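Local atomic coordinates of sialidase domain-containing protein (Dyadobacter fermentans, PDB entry 5HX0), a protein that is of unknown function but has a sialidase-like beta-propeller fold, consistent with a role in recognising or processing carbohydrates. Residues Arg209-Glu214 with Pro313-Arg318; Ser236-Ile241 with Val255-Lys260; Asn264-Tyr269 with Ala278-Ala283; Ile291-Asp296 with Glu345-Ala350; Asp321-Leu326 with Ala339-Ala344. All coordinates share one frame; numbering follows the deposited sequence.

Interaction 1 (Arg209-Glu214 with Pro313-Arg318)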
# COMPACT_ATOMS: atom_id res chain seq x y z
N ARG A 209 15.24 2.02 14.13
CA ARG A 209 14.22 1.43 14.97
C ARG A 209 14.56 1.79 16.41
O ARG A 209 15.69 1.56 16.86
CB ARG A 209 14.12 -0.10 14.81
CG ARG A 209 12.94 -0.73 15.62
CD ARG A 209 13.28 -0.94 17.12
NE ARG A 209 12.19 -1.58 17.86
CZ ARG A 209 12.17 -1.77 19.17
NH1 ARG A 209 11.13 -2.40 19.73
NH2 ARG A 209 13.16 -1.30 19.95
N GLY A 210 13.59 2.31 17.14
CA GLY A 210 13.77 2.68 18.53
C GLY A 210 12.84 3.81 18.91
O GLY A 210 12.24 4.46 18.05
N ALA A 211 12.71 4.02 20.22
CA ALA A 211 11.82 5.06 20.72
C ALA A 211 12.50 6.43 20.67
O ALA A 211 13.67 6.58 21.05
CB ALA A 211 11.38 4.76 22.15
N MSE A 212 11.75 7.42 20.18
CA MSE A 212 12.07 8.83 20.37
C MSE A 212 11.64 9.20 21.78
O MSE A 212 10.99 8.40 22.44
CB MSE A 212 11.33 9.70 19.36
CG MSE A 212 11.61 9.36 17.92
SE MSE A 212 10.44 10.44 16.79
CE MSE A 212 11.21 10.04 15.05
N TYR A 213 11.98 10.41 22.23
CA TYR A 213 11.52 10.84 23.55
C TYR A 213 11.26 12.34 23.51
O TYR A 213 12.04 13.11 22.95
CB TYR A 213 12.54 10.46 24.64
CG TYR A 213 11.99 10.59 26.05
CD1 TYR A 213 12.09 11.80 26.74
CD2 TYR A 213 11.36 9.52 26.67
CE1 TYR A 213 11.58 11.93 28.02
CE2 TYR A 213 10.85 9.64 27.95
CZ TYR A 213 10.96 10.85 28.61
OH TYR A 213 10.46 10.99 29.88
N GLU A 214 10.13 12.75 24.08
CA GLU A 214 9.81 14.17 24.17
C GLU A 214 10.42 14.70 25.47
O GLU A 214 9.98 14.33 26.56
CB GLU A 214 8.30 14.38 24.12
CG GLU A 214 7.90 15.87 24.11
CD GLU A 214 6.38 16.09 24.18
OE1 GLU A 214 5.63 15.13 24.46
OE2 GLU A 214 5.95 17.24 23.96
N PRO A 313 16.43 -5.46 20.30
CA PRO A 313 16.82 -4.09 20.59
C PRO A 313 16.18 -3.71 21.93
O PRO A 313 15.44 -4.53 22.49
CB PRO A 313 16.22 -3.29 19.43
CG PRO A 313 14.94 -4.05 19.12
CD PRO A 313 15.25 -5.53 19.42
N MSE A 314 16.43 -2.51 22.42
CA MSE A 314 15.95 -2.08 23.73
C MSE A 314 14.85 -1.04 23.60
O MSE A 314 14.84 -0.27 22.64
CB MSE A 314 17.11 -1.51 24.58
CG MSE A 314 17.78 -2.54 25.54
SE MSE A 314 18.68 -3.96 24.60
CE MSE A 314 19.96 -2.97 23.50
N HIS A 315 13.92 -1.03 24.57
CA HIS A 315 12.88 -0.01 24.69
C HIS A 315 12.77 0.40 26.15
O HIS A 315 12.79 -0.47 27.03
CB HIS A 315 11.49 -0.52 24.20
CG HIS A 315 10.41 0.50 24.37
ND1 HIS A 315 9.57 0.52 25.46
CD2 HIS A 315 10.09 1.58 23.62
CE1 HIS A 315 8.75 1.56 25.36
NE2 HIS A 315 9.07 2.23 24.27
N ALA A 316 12.64 1.69 26.43
CA ALA A 316 12.54 2.18 27.80
C ALA A 316 11.22 2.90 28.01
O ALA A 316 10.84 3.75 27.20
CB ALA A 316 13.70 3.12 28.16
N LEU A 317 10.55 2.58 29.12
CA LEU A 317 9.28 3.19 29.51
C LEU A 317 9.38 3.70 30.94
O LEU A 317 9.76 2.94 31.84
CB LEU A 317 8.14 2.16 29.42
CG LEU A 317 6.80 2.62 29.99
CD1 LEU A 317 6.20 3.71 29.12
CD2 LEU A 317 5.82 1.44 30.12
N ARG A 318 9.04 4.97 31.16
CA ARG A 318 9.01 5.51 32.52
C ARG A 318 7.76 4.99 33.21
O ARG A 318 6.65 5.19 32.70
CB ARG A 318 9.02 7.04 32.50
CG ARG A 318 9.09 7.66 33.89
CD ARG A 318 8.98 9.20 33.83
NE ARG A 318 10.20 9.78 33.26
CZ ARG A 318 10.51 11.07 33.31
NH1 ARG A 318 9.68 11.93 33.88
NH2 ARG A 318 11.66 11.49 32.77
O HOH W 1 13.06 -3.16 22.21

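Interaction 2 (Ser236-Ile241 with Val255-Lys260)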
# COMPACT_ATOMS: atom_id res chain seq x y z
N SER A 236 27.13 3.74 13.29
CA SER A 236 27.26 4.48 14.54
C SER A 236 25.95 5.21 14.82
O SER A 236 25.10 5.35 13.93
CB SER A 236 28.43 5.49 14.46
OG SER A 236 28.26 6.33 13.32
N ASN A 237 25.78 5.66 16.06
CA ASN A 237 24.58 6.35 16.51
C ASN A 237 24.86 7.83 16.72
O ASN A 237 25.96 8.22 17.15
CB ASN A 237 24.03 5.75 17.81
CG ASN A 237 23.29 4.43 17.60
OD1 ASN A 237 23.51 3.48 18.33
ND2 ASN A 237 22.43 4.38 16.58
N HIS A 238 23.84 8.64 16.45
CA HIS A 238 23.92 10.09 16.45
C HIS A 238 22.58 10.62 16.95
O HIS A 238 21.53 10.06 16.63
CB HIS A 238 24.25 10.59 15.04
CG HIS A 238 25.48 9.95 14.48
ND1 HIS A 238 26.74 10.46 14.68
CD2 HIS A 238 25.65 8.78 13.83
CE1 HIS A 238 27.64 9.66 14.14
NE2 HIS A 238 27.01 8.63 13.62
N LEU A 239 22.62 11.68 17.76
CA LEU A 239 21.41 12.27 18.30
C LEU A 239 20.90 13.38 17.39
O LEU A 239 21.62 14.34 17.10
CB LEU A 239 21.66 12.83 19.70
CG LEU A 239 20.48 13.53 20.38
CD1 LEU A 239 19.34 12.57 20.64
CD2 LEU A 239 20.94 14.19 21.68
N LEU A 240 19.65 13.25 16.94
CA LEU A 240 18.93 14.34 16.31
C LEU A 240 17.95 14.95 17.30
O LEU A 240 17.46 14.29 18.22
CB LEU A 240 18.15 13.88 15.08
CG LEU A 240 18.89 13.08 14.01
CD1 LEU A 240 17.98 12.85 12.82
CD2 LEU A 240 20.16 13.78 13.59
N ILE A 241 17.67 16.23 17.10
CA ILE A 241 16.76 16.97 17.96
C ILE A 241 15.80 17.75 17.09
O ILE A 241 16.22 18.37 16.10
CB ILE A 241 17.56 17.90 18.90
CG1 ILE A 241 18.37 17.08 19.92
CG2 ILE A 241 16.65 18.91 19.49
CD1 ILE A 241 19.14 17.93 20.91
N VAL A 255 26.56 9.74 19.35
CA VAL A 255 26.12 9.03 20.56
C VAL A 255 27.02 7.84 20.88
O VAL A 255 27.40 7.63 22.03
CB VAL A 255 24.65 8.59 20.40
CG1 VAL A 255 24.27 7.60 21.52
CG2 VAL A 255 23.72 9.81 20.40
N ALA A 256 27.33 7.02 19.88
CA ALA A 256 28.19 5.86 20.09
C ALA A 256 28.88 5.55 18.78
O ALA A 256 28.21 5.33 17.76
CB ALA A 256 27.40 4.64 20.58
N VAL A 257 30.21 5.57 18.80
CA VAL A 257 31.05 5.32 17.62
C VAL A 257 32.24 4.48 18.07
O VAL A 257 32.83 4.75 19.12
CB VAL A 257 31.54 6.63 16.96
CG1 VAL A 257 32.21 6.34 15.63
CG2 VAL A 257 30.41 7.63 16.77
N ASP A 258 32.59 3.48 17.27
CA ASP A 258 33.75 2.66 17.57
C ASP A 258 34.43 2.28 16.27
O ASP A 258 33.79 2.22 15.22
CB ASP A 258 33.39 1.39 18.34
CG ASP A 258 34.61 0.66 18.85
OD1 ASP A 258 35.28 1.22 19.73
OD2 ASP A 258 34.91 -0.44 18.38
N GLU A 259 35.73 1.98 16.35
CA GLU A 259 36.46 1.58 15.15
C GLU A 259 35.99 0.23 14.62
O GLU A 259 36.04 -0.01 13.41
CB GLU A 259 37.97 1.52 15.42
CG GLU A 259 38.64 2.87 15.52
CD GLU A 259 38.45 3.72 14.28
OE1 GLU A 259 38.45 3.15 13.16
OE2 GLU A 259 38.29 4.95 14.41
N LYS A 260 35.56 -0.67 15.50
CA LYS A 260 35.14 -2.00 15.07
C LYS A 260 33.69 -2.31 15.37
O LYS A 260 33.01 -2.91 14.54
CB LYS A 260 36.03 -3.07 15.72
CG LYS A 260 37.44 -3.09 15.16
CD LYS A 260 38.28 -4.19 15.76
CE LYS A 260 39.75 -3.99 15.40
NZ LYS A 260 40.27 -2.66 15.86

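Interaction 3 (Asn264-Tyr269 with Ala278-Ala283)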
# COMPACT_ATOMS: atom_id res chain seq x y z
N ASN A 264 23.51 0.30 16.13
CA ASN A 264 22.43 0.55 15.17
C ASN A 264 21.14 0.91 15.91
O ASN A 264 20.91 2.08 16.21
CB ASN A 264 22.25 -0.63 14.19
CG ASN A 264 22.35 -2.02 14.86
OD1 ASN A 264 21.54 -2.36 15.72
ND2 ASN A 264 23.30 -2.84 14.41
N GLU A 265 20.30 -0.08 16.23
CA GLU A 265 18.98 0.24 16.80
C GLU A 265 19.12 0.81 18.21
O GLU A 265 19.84 0.26 19.04
CB GLU A 265 18.11 -1.02 16.80
CG GLU A 265 17.84 -1.44 15.40
CD GLU A 265 17.14 -2.77 15.30
OE1 GLU A 265 17.13 -3.54 16.28
OE2 GLU A 265 16.61 -3.04 14.21
N ALA A 266 18.45 1.93 18.47
CA ALA A 266 18.65 2.66 19.72
C ALA A 266 17.35 3.29 20.17
O ALA A 266 16.65 3.90 19.35
CB ALA A 266 19.71 3.76 19.54
N SER A 267 17.02 3.15 21.45
CA SER A 267 15.94 3.90 22.07
C SER A 267 16.53 4.97 22.99
O SER A 267 17.51 4.71 23.69
CB SER A 267 15.01 2.98 22.87
OG SER A 267 14.13 2.27 22.00
N VAL A 268 15.93 6.15 23.00
CA VAL A 268 16.47 7.26 23.77
C VAL A 268 15.50 7.59 24.89
O VAL A 268 14.30 7.29 24.81
CB VAL A 268 16.78 8.49 22.88
CG1 VAL A 268 15.48 9.19 22.39
CG2 VAL A 268 17.74 9.46 23.61
N TYR A 269 16.03 8.19 25.96
CA TYR A 269 15.25 8.44 27.17
C TYR A 269 15.84 9.66 27.89
O TYR A 269 17.05 9.86 27.89
CB TYR A 269 15.27 7.18 28.06
CG TYR A 269 14.46 7.32 29.33
CD1 TYR A 269 13.08 7.23 29.29
CD2 TYR A 269 15.09 7.53 30.56
CE1 TYR A 269 12.32 7.38 30.45
CE2 TYR A 269 14.34 7.67 31.74
CZ TYR A 269 12.95 7.60 31.66
OH TYR A 269 12.15 7.75 32.78
N ALA A 278 20.83 6.67 25.98
CA ALA A 278 20.51 5.87 24.80
C ALA A 278 20.85 4.40 25.05
O ALA A 278 21.96 4.09 25.50
CB ALA A 278 21.27 6.38 23.56
N PHE A 279 19.91 3.50 24.74
CA PHE A 279 20.08 2.07 24.94
C PHE A 279 20.28 1.41 23.57
O PHE A 279 19.40 1.47 22.72
CB PHE A 279 18.86 1.46 25.65
CG PHE A 279 18.56 2.08 26.99
CD1 PHE A 279 19.30 1.74 28.13
CD2 PHE A 279 17.52 3.00 27.12
CE1 PHE A 279 19.02 2.29 29.38
CE2 PHE A 279 17.23 3.58 28.38
CZ PHE A 279 17.98 3.21 29.51
N LEU A 280 21.43 0.74 23.39
CA LEU A 280 21.99 0.50 22.06
C LEU A 280 22.14 -0.99 21.75
O LEU A 280 22.73 -1.74 22.53
CB LEU A 280 23.34 1.18 21.94
CG LEU A 280 23.42 2.61 22.49
CD1 LEU A 280 24.86 3.06 22.53
CD2 LEU A 280 22.59 3.56 21.63
N ARG A 281 21.62 -1.39 20.59
CA ARG A 281 21.94 -2.69 20.00
C ARG A 281 23.29 -2.62 19.28
O ARG A 281 23.60 -1.64 18.61
CB ARG A 281 20.85 -3.09 19.00
CG ARG A 281 21.19 -4.32 18.14
CD ARG A 281 20.05 -4.64 17.16
NE ARG A 281 20.41 -5.77 16.31
CZ ARG A 281 19.56 -6.41 15.50
NH1 ARG A 281 18.29 -6.03 15.42
NH2 ARG A 281 19.97 -7.45 14.79
N THR A 282 24.09 -3.68 19.40
CA THR A 282 25.42 -3.69 18.80
C THR A 282 25.53 -4.80 17.76
O THR A 282 24.76 -5.75 17.74
CB THR A 282 26.53 -3.90 19.85
OG1 THR A 282 26.28 -5.09 20.59
CG2 THR A 282 26.64 -2.70 20.80
N ALA A 283 26.54 -4.66 16.90
CA ALA A 283 27.05 -5.75 16.08
C ALA A 283 28.55 -5.83 16.30
O ALA A 283 29.22 -4.80 16.42
CB ALA A 283 26.73 -5.55 14.58
O HOH W 2 23.20 -5.79 15.44
O HOH W 3 18.04 -0.48 21.13

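Interaction 4 (Ile291-Asp296 with Glu345-Ala350)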
# COMPACT_ATOMS: atom_id res chain seq x y z
N ILE A 291 24.99 1.20 26.54
CA ILE A 291 24.34 2.44 26.96
C ILE A 291 25.31 3.59 26.73
O ILE A 291 26.53 3.42 26.87
CB ILE A 291 23.88 2.35 28.44
CG1 ILE A 291 23.02 3.55 28.83
CG2 ILE A 291 25.10 2.19 29.38
CD1 ILE A 291 22.38 3.44 30.23
N ALA A 292 24.78 4.74 26.34
CA ALA A 292 25.56 5.97 26.28
C ALA A 292 24.74 7.08 26.92
O ALA A 292 23.51 7.10 26.80
CB ALA A 292 25.95 6.32 24.83
N ARG A 293 25.43 8.00 27.60
CA ARG A 293 24.77 9.02 28.41
C ARG A 293 25.30 10.42 28.07
O ARG A 293 26.48 10.61 27.78
CB ARG A 293 24.97 8.72 29.92
CG ARG A 293 24.31 9.74 30.84
CD ARG A 293 24.53 9.34 32.32
NE ARG A 293 23.98 8.02 32.60
CZ ARG A 293 22.82 7.79 33.22
NH1 ARG A 293 22.07 8.81 33.63
NH2 ARG A 293 22.41 6.55 33.44
N SER A 294 24.39 11.41 28.12
CA SER A 294 24.74 12.82 28.02
C SER A 294 24.25 13.55 29.26
O SER A 294 23.08 13.41 29.65
CB SER A 294 24.12 13.47 26.78
OG SER A 294 24.29 14.89 26.81
N VAL A 295 25.13 14.34 29.88
CA VAL A 295 24.74 15.15 31.02
C VAL A 295 24.59 16.62 30.68
O VAL A 295 24.35 17.43 31.58
CB VAL A 295 25.72 14.97 32.20
CG1 VAL A 295 25.78 13.51 32.64
CG2 VAL A 295 27.10 15.50 31.82
N ASP A 296 24.74 17.01 29.41
CA ASP A 296 24.66 18.41 29.02
C ASP A 296 23.55 18.62 28.00
O ASP A 296 23.66 19.44 27.08
CB ASP A 296 26.00 18.91 28.48
CG ASP A 296 26.52 18.08 27.33
OD1 ASP A 296 25.73 17.31 26.72
OD2 ASP A 296 27.72 18.19 27.03
N GLU A 345 17.31 7.22 37.30
CA GLU A 345 18.39 7.77 36.48
C GLU A 345 19.08 6.72 35.60
O GLU A 345 20.04 7.05 34.89
CB GLU A 345 19.40 8.47 37.40
CG GLU A 345 18.79 9.71 38.07
CD GLU A 345 18.32 10.77 37.07
OE1 GLU A 345 19.10 11.09 36.15
OE2 GLU A 345 17.17 11.27 37.20
N CYS A 346 18.59 5.47 35.61
CA CYS A 346 19.07 4.42 34.71
C CYS A 346 20.56 4.13 34.91
O CYS A 346 21.29 3.89 33.95
CB CYS A 346 18.80 4.77 33.24
SG CYS A 346 17.04 5.01 32.83
N THR A 347 21.01 4.12 36.17
CA THR A 347 22.41 3.86 36.49
C THR A 347 22.67 2.43 36.95
O THR A 347 23.82 1.98 36.92
CB THR A 347 22.91 4.82 37.58
OG1 THR A 347 22.12 4.66 38.77
CG2 THR A 347 22.82 6.26 37.12
N ASP A 348 21.63 1.70 37.36
CA ASP A 348 21.81 0.43 38.04
C ASP A 348 21.51 -0.77 37.14
O ASP A 348 21.04 -1.81 37.62
CB ASP A 348 20.94 0.39 39.30
CG ASP A 348 19.45 0.41 39.00
OD1 ASP A 348 19.06 0.75 37.87
OD2 ASP A 348 18.68 0.11 39.92
N PHE A 349 21.80 -0.65 35.84
CA PHE A 349 21.45 -1.72 34.91
C PHE A 349 22.22 -2.99 35.21
O PHE A 349 21.76 -4.09 34.87
CB PHE A 349 21.73 -1.26 33.47
CG PHE A 349 22.97 -0.42 33.35
CD1 PHE A 349 24.22 -1.01 33.29
CD2 PHE A 349 22.89 0.96 33.34
CE1 PHE A 349 25.38 -0.23 33.20
CE2 PHE A 349 24.05 1.75 33.26
CZ PHE A 349 25.29 1.15 33.17
N ALA A 350 23.39 -2.89 35.85
CA ALA A 350 24.17 -4.08 36.16
C ALA A 350 23.61 -4.86 37.33
O ALA A 350 23.87 -6.06 37.44
CB ALA A 350 25.62 -3.70 36.45

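Interaction 5 (Asp321-Leu326 with Ala339-Ala344)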
# COMPACT_ATOMS: atom_id res chain seq x y z
N ASP A 321 6.22 5.40 39.13
CA ASP A 321 7.06 5.82 40.24
C ASP A 321 8.43 6.31 39.77
O ASP A 321 9.34 6.44 40.58
CB ASP A 321 7.21 4.67 41.24
CG ASP A 321 7.94 3.46 40.67
OD1 ASP A 321 8.32 3.48 39.47
OD2 ASP A 321 8.11 2.47 41.41
N ASN A 322 8.58 6.56 38.46
CA ASN A 322 9.75 7.08 37.77
C ASN A 322 10.86 6.04 37.60
O ASN A 322 11.87 6.36 36.94
CB ASN A 322 10.35 8.34 38.44
CG ASN A 322 9.46 9.57 38.29
OD1 ASN A 322 8.60 9.63 37.43
ND2 ASN A 322 9.70 10.57 39.13
N ARG A 323 10.71 4.82 38.12
CA ARG A 323 11.60 3.76 37.67
C ARG A 323 11.36 3.52 36.17
O ARG A 323 10.38 4.00 35.60
CB ARG A 323 11.39 2.48 38.49
CG ARG A 323 11.72 2.65 39.98
CD ARG A 323 11.62 1.32 40.70
NE ARG A 323 10.28 0.77 40.59
CZ ARG A 323 9.99 -0.52 40.78
NH1 ARG A 323 10.96 -1.40 41.07
NH2 ARG A 323 8.75 -0.93 40.66
N VAL A 324 12.26 2.77 35.54
CA VAL A 324 12.29 2.65 34.08
C VAL A 324 12.25 1.18 33.70
O VAL A 324 13.15 0.42 34.07
CB VAL A 324 13.53 3.33 33.48
CG1 VAL A 324 13.54 3.18 31.95
CG2 VAL A 324 13.58 4.81 33.88
N LEU A 325 11.21 0.78 32.96
CA LEU A 325 11.13 -0.57 32.42
C LEU A 325 11.92 -0.63 31.12
O LEU A 325 11.56 0.04 30.14
CB LEU A 325 9.68 -0.99 32.18
CG LEU A 325 9.52 -2.40 31.57
CD1 LEU A 325 9.98 -3.46 32.57
CD2 LEU A 325 8.06 -2.61 31.17
N LEU A 326 12.99 -1.42 31.10
CA LEU A 326 13.82 -1.63 29.92
C LEU A 326 13.50 -3.02 29.38
O LEU A 326 13.83 -4.01 30.03
CB LEU A 326 15.31 -1.52 30.28
CG LEU A 326 16.32 -1.56 29.13
CD1 LEU A 326 16.22 -0.30 28.28
CD2 LEU A 326 17.72 -1.73 29.69
N ALA A 339 13.32 -8.32 30.35
CA ALA A 339 13.28 -6.93 30.77
C ALA A 339 13.95 -6.79 32.13
O ALA A 339 14.19 -7.77 32.83
CB ALA A 339 11.83 -6.41 30.83
N ARG A 340 14.26 -5.54 32.48
CA ARG A 340 14.67 -5.23 33.84
C ARG A 340 14.21 -3.82 34.19
O ARG A 340 14.02 -2.99 33.30
CB ARG A 340 16.20 -5.39 34.03
CG ARG A 340 17.07 -4.67 33.00
CD ARG A 340 18.56 -5.10 33.14
NE ARG A 340 18.80 -6.47 32.65
CZ ARG A 340 19.85 -7.21 33.00
NH1 ARG A 340 20.76 -6.73 33.85
NH2 ARG A 340 19.99 -8.44 32.52
N ILE A 341 14.00 -3.56 35.47
CA ILE A 341 13.49 -2.27 35.92
C ILE A 341 14.64 -1.50 36.53
O ILE A 341 15.22 -1.93 37.53
CB ILE A 341 12.34 -2.43 36.92
CG1 ILE A 341 11.15 -3.13 36.25
CG2 ILE A 341 11.95 -1.07 37.50
CD1 ILE A 341 9.96 -3.33 37.20
N LEU A 342 14.98 -0.36 35.93
CA LEU A 342 16.09 0.46 36.37
C LEU A 342 15.60 1.54 37.32
O LEU A 342 14.42 1.89 37.33
CB LEU A 342 16.79 1.09 35.16
CG LEU A 342 17.18 0.14 34.02
CD1 LEU A 342 17.97 0.91 32.97
CD2 LEU A 342 17.99 -1.04 34.56
N ASN A 343 16.52 2.08 38.12
CA ASN A 343 16.17 3.26 38.91
C ASN A 343 15.92 4.45 37.98
O ASN A 343 16.16 4.39 36.76
CB ASN A 343 17.26 3.56 39.96
CG ASN A 343 18.65 3.76 39.35
OD1 ASN A 343 18.80 4.20 38.21
ND2 ASN A 343 19.69 3.45 40.13
N ALA A 344 15.42 5.55 38.55
CA ALA A 344 14.97 6.68 37.74
C ALA A 344 16.07 7.21 36.82
O ALA A 344 15.81 7.60 35.68
CB ALA A 344 14.45 7.80 38.65
O HOH W 4 13.06 7.79 35.18

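Interaction 1 (Arg209-Glu214 with Pro313-Arg318)
Arg209 reaches across to Pro313 and Met314 and buries more surface here than any other residue. Segments 209-214 and 313-318 run nearly the same way, 17° apart. They are not paired as strands, and the nearest CA atoms, those of Ala211 and His315, are 6.5 Å apart. The chain of Arg209 leaves with CG trans to the backbone N (chi1 -175°) and bends at chi2 (-81°), which turns the guanidinium toward Pro313. One face of the guanidinium lies against the proline ring, with Arg209 NH2 3.4 Å from Pro313 CG. The two side chains cross at about a right angle. At the guanidinium edge, Arg209 NH2 gives a weak hydrogen bond to Met314 O at 3.3 Å; Ser267 OG also bonds to this oxygen. Arg209 NH2 donates to a water 2.9 Å away, which bonds weakly to Pro313 O. NH1 is held separately by Pro369 O. The guanidinium is therefore fixed from several directions in a buried place. At the other end, Tyr213 OH lies over one face of the Arg318 guanidinium, 3.2 Å from Arg318 NH2. The angle is too poor for a hydrogen bond. Arg318 instead bonds through NH2 to Glu270 O and through NE to Tyr269 OH. Between these ends, Ala211 CB touches His315 CD2 at 3.7 Å, and the imidazole also meets the ring of Trp370. Arg209 and Ala211 bond by backbone to Ala266 and Val268 of strand 262-270. The loop entering strand 213-214 meets strand 314-318 of the next blade but one, near the centre of a six-bladed sialidase-like beta-propeller.

Interaction 2 (Ser236-Ile241 with Val255-Lys260)
Asn237 and Ala256 form an antiparallel hydrogen-bonded pair, but Val255 also faces Asn237, which makes this a classic beta bulge. Asn237 N donates to Ala256 O at 3.0 Å, nearly straight at 170°. Asn237 O takes two bonds in return, from Val255 N at 2.7 Å and from Ala256 N at 3.3 Å. Both N-H groups come from the same face of the carbonyl plane, and each lies well above it. One carbonyl thus satisfies two successive amides. Val255 buries the most surface. Val255 CB sits 3.9 Å from Asn237 CB. Val255 CG2, beside its own backbone N, packs against Leu239 and comes 3.7 Å from Leu239 CB. The strands 234-242 and 250-256 are the last two of a four-stranded antiparallel sheet, one blade of the beta-propeller. The bulge falls at the end of the outermost strand, where regular pairing gives way to loop. Beyond it, Ser236 CB is covered by Val257 CG2 at 3.7 Å, and Val257 is exposed. Ser236 OG lies between the backbone N and the carbonyl carbon (chi1 54°). From there Ser236 OG accepts from His238 NE2 at 2.6 Å, tilted 21° from the ring plane. Asp228 is a second partner of this hydroxyl, and Tyr251 OH bonds to ND1 of the histidine, so the ring is held at both nitrogens. The amide of Asn237 is used outside the pair, with ND2 donating to Asn264 O and Val224 O.

Interaction 3 (Asn264-Tyr269 with Ala278-Ala283)
Asn264 N donates to Arg281 O at 3.1 Å and starts the pairing. Its side chain turns back, and OD1 takes the N-H of Glu265 in the amide plane, on a lone pair. Asn264 OD1 lies against the aliphatic part of Arg281, 3.1 Å from Arg281 CD. ND2 and Arg281 NE both donate to one water, which donates to Thr282 O. Glu265 O accepts from Arg281 N at 2.9 Å (174°). The Glu265 side chain runs alongside Arg281, pointing the same way. Glu265 OE1 forms a salt bridge with Arg281 NH1 at 2.9 Å. The nitrogen comes from above the carboxylate plane, while the oxygen is at the guanidinium edge. OE2 bonds to Tyr368 OH. Ala266 CB packs on Leu280 CD2 at 3.6 Å. Ser267 pairs with Phe279 through two backbone bonds, and Phe279 N to Ser267 O is 2.9 Å. Val268 faces Ala278 as a non-hydrogen-bonded pair, CA to CA 4.4 Å. Tyr269 CB touches Phe279 CE2. Strands 262-270 and 276-283 form a hairpin within one propeller blade. Strand 288-294 follows on the other edge of 276-283. The face with Ala266 and Leu280 packs on strands 220-229 and 234-242 of the preceding sheet.

Interaction 4 (Ile291-Asp296 with Glu345-Ala350)
Arg293 and Glu345 meet through a guanidinium and a backbone carbonyl. From CB the arginine chain runs straight out through CG and CD, with chi1 180° and chi2 179°; the side chain also touches Val277 of the neighbouring strand. It bends at chi3 (-59°), and this turn carries NE and the flat group to the loop 345-350. Arg293 CZ comes 3.3 Å from Glu345 O. Arg293 NH1 donates to Glu345 O at 3.0 Å and Arg293 NH2 to the same atom at 2.8 Å. The grip is end-on, both nitrogens to one atom. The oxygen lies in the guanidinium plane, and both donors lie in the carbonyl plane. Arg293 NH2 is 2.9 Å from Cys346 O, but the angle is too poor for a hydrogen bond. Thr347 CG2 comes obliquely to Arg293 NH2 at 3.7 Å. NH1 has a further partner, Asp275, in a salt bridge. Glu345 OE1 is 4.5 Å from Arg293 NH1, beyond a salt bridge; the carboxylate accepts from Thr271 OG1 and the backbone N of Lys273. Beside the arginine, Ile291 CD1 packs 3.9 Å from Phe349 CE2. Ile291 CG2 touches the same ring, 3.9 Å from Phe349 CZ. These side chains join strand 288-294 to the loop between strands 336-342 and 354-358, and so link two adjacent sheets of the propeller. An apolar patch thus lies beside an arginine hydrogen-bonded to one backbone oxygen. The positive charge would be expected to polarise the Glu345 carbonyl, while Asp275 and the nearby Glu345 carboxylate would partly balance it.

Interaction 5 (Asp321-Leu326 with Ala339-Ala344)
Val324 pairs with Leu342, and Leu326 with Arg340, in a beta hairpin of strands 324-330 and 336-342. The hairpin makes up the middle of one propeller blade. The axes of 324-326 and 339-342 approach to 4.6 Å, at 157°, so the strands are antiparallel. Four backbone hydrogen bonds hold the pair. Leu342 N to Val324 O is 2.7 Å, and Val324 N returns a bond to Leu342 O. Leu326 and Arg340 exchange two bonds in the same way. Weaker CA-H...O contacts lie between them, such as Ile341 CA to Val324 O at 3.3 Å. Apolar packing comes on both faces of the sheet. On one face Leu325 CD1 sits 3.9 Å from Ile341 CG1 and the same distance from Ala339 CB. On the other, Leu326 CD2 meets Leu342 CD1 at 4.2 Å, and both leucines also pack on Phe279 of strand 276-283. Two arginines make the polar side-chain contacts. Arg323 bends at chi3 (-60°), which lays one face of its guanidinium over Ile341 CG2. The group is steadied by a salt bridge from NE to Asp321 OD2, while Asp321 OD1 accepts from Arg323 N in an Asx turn. Arg340 belongs to a different network: NH2 forms a salt bridge with Glu354, NE bonds to Tyr328 OH, and the guanidinium makes a cation-pi contact with Phe309. Just before strand 324-330 and after strand 336-342, one water joins the segments by donating to Asn322 O at 2.6 Å and to Ala344 O at 2.8 Å.

How the interactions relate
Interactions 2, 3 and 5 pair strands within three successive sheets, whereas 1 and 4 run between sheets. Interaction 3 is central: it touches all the others. Its Ser267 OG bonds to Met314 O of interaction 1 at 2.7 Å, and its Asn264 O accepts from Asn237 ND2 of interaction 2 at 2.8 Å. Ala278 N bonds to Ala292 O of interaction 4. Phe279 packs on Leu326 of interaction 5. Interactions 2 and 5 do not touch, their centres being 24 Å apart. Interaction 1 lies nearest the chain centre, about 7 Å away. Bound acetate, probably from the crystallisation liquor, lies about 4 Å from the side chain of Glu265 and about 6 Å from that of Arg209, and may mark a pocket.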